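Local coordinates for Lin1840 protein (Listeria innocua serovar 6a, PDB 4ZO7) that probably acts as a family 3 beta-glucosidase, hydrolysing terminal, non-reducing beta-D-glucosyl residues and releasing beta-D-glucose, at residues His131-Ser136 / Gln185-Val190; Ala57-Gly62 / Val87-Val92; Lys191-Tyr196 / Lys232-Ala237; Phe135-Asp140 / Ala167-Tyr172. The protein carries 2 engineered substitutions. All coordinates share one frame; numbering follows the deposited sequence.

Interaction 1: residues His131-Ser136 / Gln185-Val190; sequences HHVTFS and QMAACV. With GLC (alpha-D-glucopyranose), chain I.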
loop_
_atom_site.group_PDB
_atom_site.type_symbol
_atom_site.label_atom_id
_atom_site.label_comp_id
_atom_site.label_asym_id
_atom_site.label_seq_id
_atom_site.Cartn_x
_atom_site.Cartn_y
_atom_site.Cartn_z
ATOM N N HIS A 131 6.026 12.223 37.276
ATOM C CA HIS A 131 5.914 12.553 35.846
ATOM C C HIS A 131 4.877 13.625 35.573
ATOM O O HIS A 131 3.822 13.604 36.139
ATOM C CB HIS A 131 5.551 11.302 35.044
ATOM C CG HIS A 131 6.478 10.139 35.259
ATOM N ND1 HIS A 131 7.793 10.149 34.828
ATOM C CD2 HIS A 131 6.297 8.958 35.898
ATOM C CE1 HIS A 131 8.375 9.023 35.177
ATOM N NE2 HIS A 131 7.498 8.288 35.835
ATOM N N HIS A 132 5.188 14.565 34.686
ATOM C CA HIS A 132 4.360 15.729 34.434
ATOM C C HIS A 132 3.585 15.620 33.109
ATOM O O HIS A 132 2.522 16.242 32.990
ATOM C CB HIS A 132 5.212 16.988 34.340
ATOM C CG HIS A 132 6.071 17.239 35.535
ATOM N ND1 HIS A 132 7.313 17.823 35.437
ATOM C CD2 HIS A 132 5.891 16.965 36.841
ATOM C CE1 HIS A 132 7.845 17.941 36.641
ATOM N NE2 HIS A 132 6.999 17.432 37.513
ATOM N N VAL A 133 4.175 14.900 32.138
ATOM C CA VAL A 133 3.678 14.752 30.767
ATOM C C VAL A 133 3.755 13.296 30.393
ATOM O O VAL A 133 4.757 12.612 30.707
ATOM C CB VAL A 133 4.557 15.476 29.709
ATOM C CG1 VAL A 133 3.942 15.354 28.312
ATOM C CG2 VAL A 133 4.757 16.929 30.060
ATOM N N THR A 134 2.713 12.807 29.737
ATOM C CA THR A 134 2.757 11.488 29.106
ATOM C C THR A 134 2.685 11.541 27.597
ATOM O O THR A 134 1.948 12.364 27.047
ATOM C CB THR A 134 1.631 10.572 29.560
ATOM O OG1 THR A 134 1.795 9.334 28.883
ATOM C CG2 THR A 134 0.256 11.148 29.253
ATOM N N PHE A 135 3.397 10.622 26.927
ATOM C CA PHE A 135 3.433 10.631 25.480
ATOM C C PHE A 135 2.274 9.773 24.997
ATOM O O PHE A 135 2.461 8.690 24.423
ATOM C CB PHE A 135 4.789 10.159 24.915
ATOM C CG PHE A 135 5.983 11.017 25.302
ATOM C CD1 PHE A 135 5.998 12.387 25.061
ATOM C CD2 PHE A 135 7.048 10.453 25.904
ATOM C CE1 PHE A 135 7.109 13.165 25.406
ATOM C CE2 PHE A 135 8.180 11.175 26.207
ATOM C CZ PHE A 135 8.210 12.570 25.952
ATOM N N SER A 136 1.080 10.276 25.245
ATOM C CA SER A 136 -0.189 9.619 24.872
ATOM C C SER A 136 -1.301 10.694 24.802
ATOM O O SER A 136 -1.214 11.698 25.494
ATOM C CB SER A 136 -0.513 8.569 25.942
ATOM O OG SER A 136 -1.781 7.922 25.814
ATOM N N GLN A 185 -3.560 14.970 38.012
ATOM C CA GLN A 185 -3.656 15.044 36.520
ATOM C C GLN A 185 -2.326 15.462 35.966
ATOM O O GLN A 185 -1.562 16.047 36.670
ATOM C CB GLN A 185 -4.656 16.107 36.089
ATOM C CG GLN A 185 -5.995 16.032 36.808
ATOM C CD GLN A 185 -6.809 14.827 36.437
ATOM O OE1 GLN A 185 -7.854 14.597 37.033
ATOM N NE2 GLN A 185 -6.357 14.036 35.470
ATOM N N MET A 186 -2.068 15.170 34.683
ATOM C CA MET A 186 -0.808 15.504 34.013
ATOM C C MET A 186 -1.083 15.913 32.569
ATOM O O MET A 186 -2.177 15.695 32.022
ATOM C CB MET A 186 0.073 14.254 34.011
ATOM C CG MET A 186 -0.429 13.136 33.091
ATOM S SD MET A 186 0.400 11.542 33.317
ATOM C CE MET A 186 2.132 11.944 33.307
ATOM N N ALA A 187 -0.075 16.455 31.906
ATOM C CA ALA A 187 -0.271 16.885 30.517
ATOM C C ALA A 187 -0.230 15.686 29.545
ATOM O O ALA A 187 0.526 14.730 29.755
ATOM C CB ALA A 187 0.744 17.955 30.169
ATOM N N ALA A 188 -1.061 15.733 28.498
ATOM C CA ALA A 188 -0.998 14.783 27.395
ATOM C C ALA A 188 -0.266 15.392 26.240
ATOM O O ALA A 188 -0.324 16.650 26.019
ATOM C CB ALA A 188 -2.394 14.393 26.919
ATOM N N CYS A 189 0.373 14.503 25.480
ATOM C CA CYS A 189 1.113 14.805 24.290
ATOM C C CYS A 189 0.582 13.898 23.203
ATOM O O CYS A 189 0.872 12.685 23.198
ATOM C CB CYS A 189 2.597 14.509 24.450
ATOM S SG CYS A 189 3.617 14.836 22.960
ATOM N N VAL A 190 -0.192 14.481 22.293
ATOM C CA VAL A 190 -0.662 13.777 21.041
ATOM C C VAL A 190 0.532 13.313 20.192
ATOM O O VAL A 190 1.497 14.041 19.995
ATOM C CB VAL A 190 -1.632 14.709 20.223
ATOM C CG1 VAL A 190 -2.031 14.162 18.843
ATOM C CG2 VAL A 190 -2.905 14.941 20.983
HETATM C C1 GLC I . 9.877 7.776 20.152
HETATM C C2 GLC I . 8.537 7.071 19.803
HETATM C C3 GLC I . 7.391 7.609 20.663
HETATM C C4 GLC I . 7.759 7.677 22.141
HETATM C C5 GLC I . 9.064 8.423 22.308
HETATM C C6 GLC I . 9.487 8.506 23.782
HETATM O O1 GLC I . 9.980 9.127 19.706
HETATM O O2 GLC I . 8.120 7.251 18.471
HETATM O O3 GLC I . 6.201 6.881 20.459
HETATM O O4 GLC I . 6.747 8.369 22.791
HETATM O O5 GLC I . 10.088 7.773 21.561
HETATM O O6 GLC I . 9.786 7.222 24.222
#
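V133 and T134 pair in parallel with A187 and A188, and backbone hydrogen bonds define the register. A187 N donates to H132 O at 2.8 Å, and A187 O then receives T134 N at 2.9 Å. The same A187 oxygen is approached by the CA-H of V133. Beyond this point the pairing is less regular. C189 N bonds S136 O at 3.2 Å, standing above the carbonyl plane, and has a weak second acceptor in T134 O; F135 between these two acceptors is the centre of an inverse gamma turn.

Apolar contacts occupy both faces of the sheet. On the face of V133 and A187, V133 CG2 meets A187 CB at 4.1 Å while V133 CG1 rests against C189 CB. M186 serves the T134 side: its CG is placed between backbone N and carbonyl carbon (chi1 70°) and the chain bends at its last torsion, which brings CE to 3.6 Å from V133 C. The thioether crosses the T134 side chain at about a right angle, and T134 OG1 is held by V92 O.

Sulfur-aromatic geometry links C189 to F135. SG lies 5.3 Å from the ring centroid and 84° off its normal, hence at the edge, nearest CD1. F135 CB reaches O4 of the bound glucose at 3.4 Å.

Every touching residue is buried; across the contact the hydrogen bonds are all backbone to backbone, and methyl and sulfur groups pack beside them, while F135, at the end of the pairing, brings its CB and ring up to the sugar.

Interaction 2: residues Ala57-Gly62 / Val87-Val92; sequences AGSVLG and VFMADV. With GLC (alpha-D-glucopyranose), chain I.
V60 lies over one face of the F88 phenyl ring. Its CG2 stands 3.9 Å from the ring centroid and 27° off the normal, offset toward the rim, a CH-pi contact; CE2 is the ring carbon it meets most closely. The two side chains run side by side and point the same way, as expected for partners directly paired in a parallel sheet. The other flat group, the D91 carboxylate, faces the glucose: OD1 accepts from O4 at 2.7 Å, and OD2 from O6 at a separation so short that its exact value is doubtful.

Backbone bonds set the register of S59, V60 and L61 against V87, F88 and M89. V87 O is gripped twice, by S59 OG at 2.8 Å and by V60 N, and the two donors reach it from opposite faces of its plane. With OG opposite its own backbone N across the CA-CB bond (chi1 179°), S59 can make this bond, and Q24 NE2 is a further partner of the hydroxyl. The ladder continues with M89 N to V60 O at 2.9 Å and closes with G62 N to M89 O, also 2.9 Å and almost straight at 176°. M89 CE returns to S59 OG at 3.6 Å along an extended chain.

Strands 59-61 and 87-90 are joined through helix 66-79 in a beta-alpha-beta crossover. I72 of that helix touches both V60 and F88, whereas S59, L61, V87 and M89 share the other face of the sheet; strand 23-25 flanks the pair beside 59-61, and strand 133-134 beside 87-90.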
loop_
_atom_site.group_PDB
_atom_site.type_symbol
_atom_site.label_atom_id
_atom_site.label_comp_id
_atom_site.label_asym_id
_atom_site.label_seq_id
_atom_site.Cartn_x
_atom_site.Cartn_y
_atom_site.Cartn_z
ATOM N N ALA A 57 19.538 22.296 30.415
ATOM C CA ALA A 57 18.564 21.540 29.644
ATOM C C ALA A 57 17.137 21.789 30.088
ATOM O O ALA A 57 16.855 22.025 31.263
ATOM C CB ALA A 57 18.864 20.056 29.673
ATOM N N GLY A 58 16.229 21.685 29.113
ATOM C CA GLY A 58 14.840 21.953 29.296
ATOM C C GLY A 58 14.085 20.844 29.958
ATOM O O GLY A 58 13.180 21.106 30.724
ATOM N N SER A 59 14.447 19.593 29.678
ATOM C CA SER A 59 13.540 18.523 30.031
ATOM C C SER A 59 14.183 17.178 30.273
ATOM O O SER A 59 15.154 16.810 29.598
ATOM C CB SER A 59 12.469 18.420 28.935
ATOM O OG SER A 59 11.548 17.351 29.201
ATOM N N VAL A 60 13.591 16.431 31.209
ATOM C CA VAL A 60 13.956 15.014 31.451
ATOM C C VAL A 60 12.981 14.050 30.825
ATOM O O VAL A 60 11.769 14.232 30.914
ATOM C CB VAL A 60 14.053 14.646 32.932
ATOM C CG1 VAL A 60 14.616 13.213 33.092
ATOM C CG2 VAL A 60 14.968 15.595 33.634
ATOM N N LEU A 61 13.512 12.992 30.216
ATOM C CA LEU A 61 12.661 11.980 29.576
ATOM C C LEU A 61 12.901 10.616 30.188
ATOM O O LEU A 61 14.016 10.120 30.173
ATOM C CB LEU A 61 12.962 11.910 28.073
ATOM C CG LEU A 61 12.265 10.820 27.270
ATOM C CD1 LEU A 61 11.551 11.335 26.048
ATOM C CD2 LEU A 61 13.306 9.897 26.770
ATOM N N GLY A 62 11.818 10.012 30.660
ATOM C CA GLY A 62 11.853 8.683 31.218
ATOM C C GLY A 62 12.509 8.562 32.600
ATOM O O GLY A 62 13.236 7.637 32.806
ATOM N N VAL A 87 11.057 20.048 33.294
ATOM C CA VAL A 87 9.812 19.294 33.061
ATOM C C VAL A 87 10.150 17.825 32.715
ATOM O O VAL A 87 11.063 17.545 31.901
ATOM C CB VAL A 87 8.918 19.957 31.998
ATOM C CG1 VAL A 87 9.646 20.150 30.671
ATOM C CG2 VAL A 87 7.634 19.176 31.858
ATOM N N PHE A 88 9.440 16.924 33.384
ATOM C CA PHE A 88 9.603 15.495 33.332
ATOM C C PHE A 88 8.507 14.809 32.486
ATOM O O PHE A 88 7.323 14.878 32.784
ATOM C CB PHE A 88 9.575 14.940 34.744
ATOM C CG PHE A 88 10.851 15.177 35.515
ATOM C CD1 PHE A 88 11.099 16.394 36.121
ATOM C CD2 PHE A 88 11.786 14.183 35.630
ATOM C CE1 PHE A 88 12.279 16.626 36.840
ATOM C CE2 PHE A 88 12.993 14.412 36.289
ATOM C CZ PHE A 88 13.235 15.634 36.914
ATOM N N MET A 89 8.943 14.078 31.474
ATOM C CA MET A 89 8.030 13.455 30.493
ATOM C C MET A 89 8.248 11.938 30.440
ATOM O O MET A 89 9.353 11.444 30.692
ATOM C CB MET A 89 8.265 14.080 29.125
ATOM C CG MET A 89 8.143 15.610 29.165
ATOM S SD MET A 89 7.806 16.148 27.493
ATOM C CE MET A 89 8.280 17.841 27.754
ATOM N N ALA A 90 7.179 11.200 30.175
ATOM C CA ALA A 90 7.289 9.719 30.174
ATOM C C ALA A 90 6.247 9.062 29.283
ATOM O O ALA A 90 5.216 9.649 28.917
ATOM C CB ALA A 90 7.136 9.192 31.576
ATOM N N ASP A 91 6.507 7.814 28.989
ATOM C CA ASP A 91 5.627 7.027 28.152
ATOM C C ASP A 91 4.644 6.266 29.048
ATOM O O ASP A 91 4.946 5.184 29.542
ATOM C CB ASP A 91 6.493 6.050 27.332
ATOM C CG ASP A 91 7.081 6.689 26.108
ATOM O OD1 ASP A 91 6.352 7.303 25.292
ATOM O OD2 ASP A 91 8.268 6.568 25.927
ATOM N N VAL A 92 3.493 6.865 29.298
ATOM C CA VAL A 92 2.405 6.181 29.993
ATOM C C VAL A 92 1.310 5.977 28.930
ATOM O O VAL A 92 0.529 6.875 28.642
ATOM C CB VAL A 92 1.976 6.950 31.266
ATOM C CG1 VAL A 92 1.151 6.063 32.213
ATOM C CG2 VAL A 92 3.223 7.467 31.984
HETATM C C1 GLC I . 9.877 7.776 20.152
HETATM C C2 GLC I . 8.537 7.071 19.803
HETATM C C3 GLC I . 7.391 7.609 20.663
HETATM C C4 GLC I . 7.759 7.677 22.141
HETATM C C5 GLC I . 9.064 8.423 22.308
HETATM C C6 GLC I . 9.487 8.506 23.782
HETATM O O1 GLC I . 9.980 9.127 19.706
HETATM O O2 GLC I . 8.120 7.251 18.471
HETATM O O3 GLC I . 6.201 6.881 20.459
HETATM O O4 GLC I . 6.747 8.369 22.791
HETATM O O5 GLC I . 10.088 7.773 21.561
HETATM O O6 GLC I . 9.786 7.222 24.222
#

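Interaction 3: residues Lys191-Tyr196 / Lys232-Ala237; sequences KHFAAY and KLVMTA. With GLC (alpha-D-glucopyranose), chain I.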
loop_
_atom_site.group_PDB
_atom_site.type_symbol
_atom_site.label_atom_id
_atom_site.label_comp_id
_atom_site.label_asym_id
_atom_site.label_seq_id
_atom_site.Cartn_x
_atom_site.Cartn_y
_atom_site.Cartn_z
ATOM N N LYS A 191 0.501 12.079 19.724
ATOM C CA LYS A 191 1.532 11.621 18.812
ATOM C C LYS A 191 0.894 10.702 17.724
ATOM O O LYS A 191 -0.236 10.272 17.889
ATOM C CB LYS A 191 2.692 10.987 19.599
ATOM C CG LYS A 191 2.422 9.606 20.138
ATOM C CD LYS A 191 3.354 9.202 21.298
ATOM C CE LYS A 191 3.277 7.708 21.582
ATOM N NZ LYS A 191 4.144 7.293 22.714
ATOM N N HIS A 192 1.537 10.466 16.578
ATOM C CA HIS A 192 2.734 11.120 16.050
ATOM C C HIS A 192 2.323 11.923 14.801
ATOM O O HIS A 192 1.772 11.345 13.841
ATOM C CB HIS A 192 3.770 10.060 15.597
ATOM C CG HIS A 192 4.096 9.012 16.618
ATOM N ND1 HIS A 192 3.290 7.917 16.845
ATOM C CD2 HIS A 192 5.129 8.892 17.493
ATOM C CE1 HIS A 192 3.838 7.149 17.764
ATOM N NE2 HIS A 192 4.952 7.724 18.171
ATOM N N PHE A 193 2.576 13.247 14.788
ATOM C CA PHE A 193 2.039 14.162 13.750
ATOM C C PHE A 193 3.030 14.050 12.576
ATOM O O PHE A 193 4.188 14.475 12.736
ATOM C CB PHE A 193 2.061 15.600 14.268
ATOM C CG PHE A 193 1.028 16.512 13.644
ATOM C CD1 PHE A 193 -0.320 16.306 13.896
ATOM C CD2 PHE A 193 1.406 17.545 12.786
ATOM C CE1 PHE A 193 -1.289 17.068 13.300
ATOM C CE2 PHE A 193 0.439 18.337 12.202
ATOM C CZ PHE A 193 -0.912 18.093 12.460
ATOM N N ALA A 194 2.649 13.482 11.446
ATOM C CA ALA A 194 1.320 12.982 11.141
ATOM C C ALA A 194 1.410 11.724 10.244
ATOM O O ALA A 194 2.386 11.547 9.521
ATOM C CB ALA A 194 0.448 14.096 10.488
ATOM N N ALA A 195 0.431 10.834 10.345
ATOM C CA ALA A 195 0.149 9.768 9.299
ATOM C C ALA A 195 1.165 8.588 9.291
ATOM O O ALA A 195 1.355 7.896 8.297
ATOM C CB ALA A 195 0.038 10.373 7.927
ATOM N N TYR A 196 1.836 8.438 10.427
ATOM C CA TYR A 196 2.897 7.469 10.643
ATOM C C TYR A 196 2.429 6.002 10.394
ATOM O O TYR A 196 3.185 5.226 9.892
ATOM C CB TYR A 196 3.445 7.734 12.100
ATOM C CG TYR A 196 4.489 6.816 12.687
ATOM C CD1 TYR A 196 5.574 6.382 11.951
ATOM C CD2 TYR A 196 4.452 6.471 14.003
ATOM C CE1 TYR A 196 6.559 5.598 12.481
ATOM C CE2 TYR A 196 5.447 5.678 14.559
ATOM C CZ TYR A 196 6.513 5.267 13.776
ATOM O OH TYR A 196 7.456 4.467 14.288
ATOM N N LYS A 232 -1.942 19.375 25.603
ATOM C CA LYS A 232 -0.929 20.407 25.862
ATOM C C LYS A 232 0.263 20.357 24.909
ATOM O O LYS A 232 0.735 21.418 24.480
ATOM C CB LYS A 232 -0.480 20.354 27.332
ATOM C CG LYS A 232 -1.546 20.817 28.327
ATOM C CD LYS A 232 -1.584 22.333 28.298
ATOM C CE LYS A 232 -2.795 22.944 28.982
ATOM N NZ LYS A 232 -2.523 24.399 28.980
ATOM N N LEU A 233 0.738 19.155 24.556
ATOM C CA LEU A 233 1.863 18.971 23.601
ATOM C C LEU A 233 1.513 18.156 22.362
ATOM O O LEU A 233 0.547 17.386 22.331
ATOM C CB LEU A 233 3.058 18.257 24.252
ATOM C CG LEU A 233 3.685 18.910 25.481
ATOM C CD1 LEU A 233 2.920 18.670 26.790
ATOM C CD2 LEU A 233 5.129 18.439 25.559
ATOM N N VAL A 234 2.336 18.314 21.340
ATOM C CA VAL A 234 2.279 17.425 20.206
ATOM C C VAL A 234 3.697 16.947 19.885
ATOM O O VAL A 234 4.649 17.671 20.096
ATOM C CB VAL A 234 1.558 18.133 18.994
ATOM C CG1 VAL A 234 1.699 17.361 17.689
ATOM C CG2 VAL A 234 0.090 18.352 19.323
ATOM N N MET A 235 3.828 15.691 19.446
ATOM C CA MET A 235 5.120 15.107 19.053
ATOM C C MET A 235 5.141 14.863 17.561
ATOM O O MET A 235 4.131 14.407 17.019
ATOM C CB MET A 235 5.341 13.771 19.843
ATOM C CG MET A 235 6.661 13.054 19.589
ATOM S SD MET A 235 6.753 11.339 20.153
ATOM C CE MET A 235 6.748 11.597 21.930
ATOM N N THR A 236 6.300 15.092 16.901
ATOM C CA THR A 236 6.451 14.847 15.483
ATOM C C THR A 236 6.542 13.339 15.195
ATOM O O THR A 236 6.782 12.529 16.111
ATOM C CB THR A 236 7.745 15.505 14.925
ATOM O OG1 THR A 236 8.924 14.855 15.446
ATOM C CG2 THR A 236 7.819 16.978 15.296
ATOM N N ALA A 237 6.398 12.980 13.910
ATOM C CA ALA A 237 6.485 11.635 13.449
ATOM C C ALA A 237 7.827 11.356 12.764
ATOM O O ALA A 237 8.423 12.234 12.149
ATOM C CB ALA A 237 5.379 11.424 12.477
HETATM C C1 GLC I . 9.877 7.776 20.152
HETATM C C2 GLC I . 8.537 7.071 19.803
HETATM C C3 GLC I . 7.391 7.609 20.663
HETATM C C4 GLC I . 7.759 7.677 22.141
HETATM C C5 GLC I . 9.064 8.423 22.308
HETATM C C6 GLC I . 9.487 8.506 23.782
HETATM O O1 GLC I . 9.980 9.127 19.706
HETATM O O2 GLC I . 8.120 7.251 18.471
HETATM O O3 GLC I . 6.201 6.881 20.459
HETATM O O4 GLC I . 6.747 8.369 22.791
HETATM O O5 GLC I . 10.088 7.773 21.561
HETATM O O6 GLC I . 9.786 7.222 24.222
#
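M235 overlaps two consecutive residues of the neighbouring strand: its CB lies 3.9 Å from K191 CB, and its SD comes obliquely to the H192 ring, 4.0 Å from CD2. The M235 chain bends at its last torsion (chi3 -69°), placing CE 3.3 Å from O4 of the bound glucose.

H192 is held flat within its own segment, with K191 CG over the centre of one ring face and Y196 CE2 toward the rim of the opposite one. Its NE2 is hydrogen-bonded to glucose O3 at 2.7 Å and makes a weak bond to O2, while ND1 is engaged by D140 OD2. K191 reaches the same sugar with an extended chain, NZ donating to O4 at 2.8 Å and to O3 at 3.1 Å; F135 O is another acceptor for NZ. The peptide bonds before H192 and before A194 are both cis, an irregularity at the end of the strand, beside the two sugar-binding side chains.

Strands 187-193 and 233-236 are neighbours in the parallel sheet of a TIM-barrel-type domain, and the sugar sits at their C-terminal ends, as substrates do in such barrels. The axes of the short pieces 191-193 and 233-236 make an angle of 63°, and one bridge, F193 with T236, joins the segments. F193 N donates to M235 O at 3.0 Å, whereas the return bond from A237 N to F193 O is weak.

A237, just past the bridge, packs its CB 3.8 Å from H192 CB. T236 O lies near the plane of the imidazole, at its edge, buried and without a hydrogen-bonding partner. F193 CB rests on V234 CG1, their side chains meeting at a slant.

Interaction 4: residues Phe135-Asp140 / Ala167-Tyr172; sequences FSPMLD and AMVDGY. With GLC (alpha-D-glucopyranose), chain I.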
loop_
_atom_site.group_PDB
_atom_site.type_symbol
_atom_site.label_atom_id
_atom_site.label_comp_id
_atom_site.label_asym_id
_atom_site.label_seq_id
_atom_site.Cartn_x
_atom_site.Cartn_y
_atom_site.Cartn_z
ATOM N N PHE A 135 3.397 10.622 26.927
ATOM C CA PHE A 135 3.433 10.631 25.480
ATOM C C PHE A 135 2.274 9.773 24.997
ATOM O O PHE A 135 2.461 8.690 24.423
ATOM C CB PHE A 135 4.789 10.159 24.915
ATOM C CG PHE A 135 5.983 11.017 25.302
ATOM C CD1 PHE A 135 5.998 12.387 25.061
ATOM C CD2 PHE A 135 7.048 10.453 25.904
ATOM C CE1 PHE A 135 7.109 13.165 25.406
ATOM C CE2 PHE A 135 8.180 11.175 26.207
ATOM C CZ PHE A 135 8.210 12.570 25.952
ATOM N N SER A 136 1.080 10.276 25.245
ATOM C CA SER A 136 -0.189 9.619 24.872
ATOM C C SER A 136 -1.301 10.694 24.802
ATOM O O SER A 136 -1.214 11.698 25.494
ATOM C CB SER A 136 -0.513 8.569 25.942
ATOM O OG SER A 136 -1.781 7.922 25.814
ATOM N N PRO A 137 -2.353 10.505 23.961
ATOM C CA PRO A 137 -2.651 9.372 23.123
ATOM C C PRO A 137 -1.863 9.282 21.795
ATOM O O PRO A 137 -1.411 10.284 21.215
ATOM C CB PRO A 137 -4.135 9.565 22.810
ATOM C CG PRO A 137 -4.269 11.035 22.707
ATOM C CD PRO A 137 -3.292 11.606 23.709
ATOM N N MET A 138 -1.736 8.043 21.332
ATOM C CA MET A 138 -1.260 7.753 20.000
ATOM C C MET A 138 -2.465 7.710 19.085
ATOM O O MET A 138 -3.368 6.863 19.260
ATOM C CB MET A 138 -0.550 6.425 19.997
ATOM C CG MET A 138 0.142 6.119 18.670
ATOM S SD MET A 138 -0.877 5.177 17.509
ATOM C CE MET A 138 0.460 4.400 16.579
ATOM N N LEU A 139 -2.469 8.623 18.111
ATOM C CA LEU A 139 -3.664 8.845 17.248
ATOM C C LEU A 139 -3.463 8.536 15.757
ATOM O O LEU A 139 -4.249 8.937 14.893
ATOM C CB LEU A 139 -4.185 10.236 17.501
ATOM C CG LEU A 139 -4.737 10.419 18.913
ATOM C CD1 LEU A 139 -5.265 11.852 19.085
ATOM C CD2 LEU A 139 -5.853 9.461 19.320
ATOM N N ASP A 140 -2.435 7.746 15.457
ATOM C CA ASP A 140 -2.206 7.281 14.096
ATOM C C ASP A 140 -3.268 6.232 13.562
ATOM O O ASP A 140 -3.452 5.107 14.077
ATOM C CB ASP A 140 -0.755 6.762 13.964
ATOM C CG ASP A 140 0.267 7.674 14.609
ATOM O OD1 ASP A 140 0.188 8.930 14.536
ATOM O OD2 ASP A 140 1.198 7.129 15.194
ATOM N N ALA A 167 -11.421 11.211 24.913
ATOM C CA ALA A 167 -11.588 10.585 26.185
ATOM C C ALA A 167 -10.288 10.474 26.961
ATOM O O ALA A 167 -10.282 10.759 28.129
ATOM C CB ALA A 167 -12.212 9.206 26.046
ATOM N N MET A 168 -9.221 10.023 26.296
ATOM C CA MET A 168 -7.889 9.906 26.906
ATOM C C MET A 168 -7.255 11.216 27.389
ATOM O O MET A 168 -6.754 11.297 28.509
ATOM C CB MET A 168 -6.908 9.219 25.972
ATOM C CG MET A 168 -6.729 7.750 26.215
ATOM S SD MET A 168 -5.353 7.080 25.297
ATOM C CE MET A 168 -6.206 5.708 24.545
ATOM N N VAL A 169 -7.259 12.219 26.527
ATOM C CA VAL A 169 -6.921 13.608 26.918
ATOM C C VAL A 169 -7.730 14.033 28.145
ATOM O O VAL A 169 -7.186 14.477 29.142
ATOM C CB VAL A 169 -7.089 14.568 25.729
ATOM C CG1 VAL A 169 -6.997 16.037 26.153
ATOM C CG2 VAL A 169 -6.042 14.257 24.656
ATOM N N ASP A 170 -9.030 13.851 28.094
ATOM C CA ASP A 170 -9.907 14.210 29.207
ATOM C C ASP A 170 -9.480 13.481 30.516
ATOM O O ASP A 170 -9.354 14.089 31.620
ATOM C CB ASP A 170 -11.331 13.838 28.761
ATOM C CG ASP A 170 -12.414 14.196 29.781
ATOM O OD1 ASP A 170 -12.194 15.058 30.671
ATOM O OD2 ASP A 170 -13.516 13.598 29.666
ATOM N N GLY A 171 -9.257 12.166 30.414
ATOM C CA GLY A 171 -8.815 11.411 31.584
ATOM C C GLY A 171 -7.435 11.775 32.104
ATOM O O GLY A 171 -7.224 11.790 33.338
ATOM N N TYR A 172 -6.462 12.050 31.224
ATOM C CA TYR A 172 -5.107 12.453 31.717
ATOM C C TYR A 172 -5.105 13.880 32.357
ATOM O O TYR A 172 -4.495 14.163 33.404
ATOM C CB TYR A 172 -4.092 12.452 30.561
ATOM C CG TYR A 172 -3.678 11.097 29.964
ATOM C CD1 TYR A 172 -3.176 10.067 30.748
ATOM C CD2 TYR A 172 -3.762 10.875 28.578
ATOM C CE1 TYR A 172 -2.809 8.858 30.206
ATOM C CE2 TYR A 172 -3.431 9.643 28.039
ATOM C CZ TYR A 172 -2.939 8.643 28.831
ATOM O OH TYR A 172 -2.588 7.445 28.233
HETATM C C1 GLC I . 9.877 7.776 20.152
HETATM C C2 GLC I . 8.537 7.071 19.803
HETATM C C3 GLC I . 7.391 7.609 20.663
HETATM C C4 GLC I . 7.759 7.677 22.141
HETATM C C5 GLC I . 9.064 8.423 22.308
HETATM C C6 GLC I . 9.487 8.506 23.782
HETATM O O1 GLC I . 9.980 9.127 19.706
HETATM O O2 GLC I . 8.120 7.251 18.471
HETATM O O3 GLC I . 6.201 6.881 20.459
HETATM O O4 GLC I . 6.747 8.369 22.791
HETATM O O5 GLC I . 10.088 7.773 21.561
HETATM O O6 GLC I . 9.786 7.222 24.222
#
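P137, S136 and Y172 contribute most of the buried surface where the segment 135-140 meets the helical segment 167-172. The polar link is a hydrogen bond between S136 OG and Y172 OH, 2.6 Å long, in which either hydroxyl could donate. OG approaches the tyrosine at the ring edge, near its plane, and lies 3.3 Å from CE2. The S136 hydroxyl is turned opposite its own backbone N (chi1 174°), which extends it toward the helix. Y172 OH probably also meets V92 O, in which case the phenol ties two loops together.

P137, preceded by a cis peptide bond, presents different atoms of its ring to successive helix residues. CB touches M168 SD at 3.7 Å, and CD lies 3.9 Å from V169 CG2, the proline and valine side chains crossing obliquely. The M168 thioether, bent at its last torsion, also lies 3.7 Å from S136 OG, so the sulfur touches both S136 and P137. M168 and Y172 stand one helical turn apart, a spacing that puts both on the same side of the helix, toward the loop; Y172 N bonds M168 O at 2.8 Å.

Strand 133-134 runs into this loop, helix 158-173 follows, and the chain returns as strand 187-193 beside the first. Packing of the loop after the strand against the following helix is consistent with one beta-alpha-beta step of a TIM-type barrel.

All four contacts are buried within the N-terminal barrel domain, and none is a surface contact. Interactions 1, 2 and 3 are strand pairings in one parallel sheet: 1 and 3 share strand 187-193, while 1 and 2 are joined by bonds between V133 or F135 and A90. Interaction 4 shares F135 and S136 with interaction 1 but turns to helix 158-173, exchanging a backbone ladder for one hydroxyl pair and sulfur-proline packing. The ladder is most regular in interaction 2, and the strand axes diverge more in interaction 3 than in interaction 2. Toward the sugar polar side chains take over, with D91, K191 and H192 hydrogen-bonded to the glucose and D140 of interaction 4 behind H192.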